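Local atomic coordinates of ribonucleoside triphosphate reductase (Lactobacillus leichmannii, PDB entry 1L1L), a protein that reduces ribonucleoside triphosphates to 2'-deoxyribonucleoside triphosphates with the help of adenosylcobalamin, as a class II, allosterically regulated, monomeric ribonucleotide reductase. Residues Gln127-Ser132 with Pro149-Phe154. Sequence-based numbering, arbitrary orientation.
Sequences QKYGDS and PFSFLF. Unlike the reference sequence in segment 149-154: F152 (reference Cys).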
loop_
_atom_site.group_PDB
_atom_site.type_symbol
_atom_site.label_atom_id
_atom_site.label_comp_id
_atom_site.label_asym_id
_atom_site.label_seq_id
_atom_site.Cartn_x
_atom_site.Cartn_y
_atom_site.Cartn_z
ATOM N N GLN A 127 13.278 -20.508 -4.399
ATOM C CA GLN A 127 14.247 -19.906 -3.489
ATOM C C GLN A 127 14.291 -20.687 -2.187
ATOM O O GLN A 127 13.388 -21.469 -1.891
ATOM C CB GLN A 127 13.849 -18.458 -3.149
ATOM C CG GLN A 127 13.860 -17.487 -4.297
ATOM C CD GLN A 127 13.379 -16.105 -3.881
ATOM O OE1 GLN A 127 13.896 -15.516 -2.930
ATOM N NE2 GLN A 127 12.388 -15.583 -4.595
ATOM N N LYS A 128 15.336 -20.453 -1.404
ATOM C CA LYS A 128 15.473 -21.106 -0.107
ATOM C C LYS A 128 14.701 -20.271 0.914
ATOM O O LYS A 128 14.631 -19.044 0.792
ATOM C CB LYS A 128 16.945 -21.166 0.308
ATOM C CG LYS A 128 17.563 -19.804 0.535
ATOM C CD LYS A 128 19.015 -19.897 0.963
ATOM C CE LYS A 128 19.586 -18.508 1.255
ATOM N NZ LYS A 128 21.021 -18.549 1.667
ATOM N N TYR A 129 14.118 -20.927 1.912
ATOM C CA TYR A 129 13.375 -20.219 2.946
ATOM C C TYR A 129 14.352 -19.527 3.886
ATOM O O TYR A 129 14.026 -18.508 4.509
ATOM C CB TYR A 129 12.507 -21.187 3.753
ATOM C CG TYR A 129 11.191 -21.529 3.103
ATOM C CD1 TYR A 129 11.126 -22.348 1.972
ATOM C CD2 TYR A 129 9.999 -21.017 3.614
ATOM C CE1 TYR A 129 9.901 -22.639 1.370
ATOM C CE2 TYR A 129 8.778 -21.303 3.025
ATOM C CZ TYR A 129 8.733 -22.111 1.902
ATOM O OH TYR A 129 7.516 -22.345 1.315
ATOM N N GLY A 130 15.554 -20.090 3.985
ATOM C CA GLY A 130 16.562 -19.528 4.861
ATOM C C GLY A 130 16.095 -19.646 6.296
ATOM O O GLY A 130 15.068 -20.271 6.561
ATOM N N ASP A 131 16.840 -19.052 7.224
ATOM C CA ASP A 131 16.468 -19.106 8.632
ATOM C C ASP A 131 15.400 -18.056 8.910
ATOM O O ASP A 131 15.701 -16.931 9.310
ATOM C CB ASP A 131 17.691 -18.862 9.521
ATOM C CG ASP A 131 17.384 -19.039 11.003
ATOM O OD1 ASP A 131 16.732 -20.046 11.358
ATOM O OD2 ASP A 131 17.802 -18.181 11.812
ATOM N N SER A 132 14.149 -18.443 8.695
ATOM C CA SER A 132 13.022 -17.548 8.897
ATOM C C SER A 132 12.041 -18.180 9.871
ATOM O O SER A 132 12.162 -19.360 10.210
ATOM C CB SER A 132 12.323 -17.288 7.560
ATOM O OG SER A 132 13.242 -16.845 6.572
ATOM N N PRO A 149 8.611 -18.312 -2.715
ATOM C CA PRO A 149 8.047 -16.998 -3.062
ATOM C C PRO A 149 6.553 -16.862 -2.820
ATOM O O PRO A 149 6.063 -15.766 -2.527
ATOM C CB PRO A 149 8.410 -16.837 -4.537
ATOM C CG PRO A 149 8.432 -18.266 -5.031
ATOM C CD PRO A 149 9.162 -18.972 -3.911
ATOM N N PHE A 150 5.826 -17.969 -2.941
ATOM C CA PHE A 150 4.385 -17.947 -2.730
ATOM C C PHE A 150 4.087 -17.869 -1.242
ATOM O O PHE A 150 3.089 -17.264 -0.828
ATOM C CB PHE A 150 3.734 -19.206 -3.309
ATOM C CG PHE A 150 3.942 -19.370 -4.785
ATOM C CD1 PHE A 150 3.178 -18.640 -5.692
ATOM C CD2 PHE A 150 4.919 -20.231 -5.265
ATOM C CE1 PHE A 150 3.382 -18.764 -7.066
ATOM C CE2 PHE A 150 5.137 -20.363 -6.642
ATOM C CZ PHE A 150 4.368 -19.628 -7.544
ATOM N N SER A 151 4.944 -18.505 -0.447
ATOM C CA SER A 151 4.773 -18.493 1.003
ATOM C C SER A 151 5.026 -17.084 1.522
ATOM O O SER A 151 4.332 -16.619 2.438
ATOM C CB SER A 151 5.748 -19.467 1.669
ATOM O OG SER A 151 5.404 -20.806 1.359
ATOM N N PHE A 152 6.029 -16.427 0.943
ATOM C CA PHE A 152 6.391 -15.064 1.329
ATOM C C PHE A 152 5.206 -14.153 1.039
ATOM O O PHE A 152 4.750 -13.397 1.904
ATOM C CB PHE A 152 7.604 -14.582 0.532
ATOM C CG PHE A 152 8.029 -13.185 0.881
ATOM C CD1 PHE A 152 8.853 -12.949 1.986
ATOM C CD2 PHE A 152 7.533 -12.095 0.172
ATOM C CE1 PHE A 152 9.169 -11.650 2.379
ATOM C CE2 PHE A 152 7.842 -10.791 0.562
ATOM C CZ PHE A 152 8.658 -10.569 1.665
ATOM N N LEU A 153 4.708 -14.221 -0.195
ATOM C CA LEU A 153 3.566 -13.403 -0.578
ATOM C C LEU A 153 2.342 -13.678 0.303
ATOM O O LEU A 153 1.692 -12.742 0.785
ATOM C CB LEU A 153 3.222 -13.646 -2.051
ATOM C CG LEU A 153 1.972 -12.957 -2.596
ATOM C CD1 LEU A 153 2.291 -12.298 -3.910
ATOM C CD2 LEU A 153 0.872 -13.976 -2.759
ATOM N N PHE A 154 2.033 -14.960 0.509
ATOM C CA PHE A 154 0.894 -15.401 1.317
ATOM C C PHE A 154 1.002 -14.820 2.740
ATOM O O PHE A 154 0.045 -14.278 3.295
ATOM C CB PHE A 154 0.903 -16.939 1.378
ATOM C CG PHE A 154 -0.400 -17.572 1.833
ATOM C CD1 PHE A 154 -1.539 -16.816 2.081
ATOM C CD2 PHE A 154 -0.476 -18.959 1.985
ATOM C CE1 PHE A 154 -2.732 -17.419 2.472
ATOM C CE2 PHE A 154 -1.661 -19.574 2.375
ATOM C CZ PHE A 154 -2.797 -18.804 2.621
#
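A buried hydroxyl-to-hydroxyl hydrogen bond, Y129 to S151, and a looser meeting of Q127 with P149 join the strand-loop segment 127-132 to the first turns of helix 148-158. The contact lies on the crossover connection between the parallel strands 119-123 and 162-166 of the ribonucleotide reductase alpha-beta barrel: helix 148-158 is the crossover helix, and 127-132 is part of the excursion that precedes it. There the short, weakly bonded strand 127-128 pairs antiparallel with 144-145.

Y129 does the reaching. With CG beside the backbone N and anti to the carbonyl carbon (chi1 -82°), the side chain carries its ring toward the helix, and OH lies 2.6 Å from S151 OG. OG comes in at the ring edge, near the ring plane, while S151 CB packs 3.8 Å from Y129 CE2, adding a nonpolar touch beside the polar one. Either hydroxyl could be the donor. Neither depends on the other alone: Y129 OH also bonds S147 OG, and S151 OG bonds the S147 carbonyl one turn back, so S147 links to both hydroxyls of the buried pair, which A232 of helix 224-236 touches as well.

Q127 closes the other end more loosely. Its extended side chain passes obliquely by the proline ring, with NE2 4.2 Å from P149 CB, a van der Waals contact only. The amide finds its polar partners outside the helix: OE1 takes a hydrogen bond from N415 ND2, and NE2 makes a weak one to the R125 carbonyl.

Beyond Y129 the loop turns back on itself, and S132 OG, which also bonds E458 N, donates to Y129 O over 2.8 Å, meeting the carbonyl nearly end-on at a C=O...OG angle of 161°.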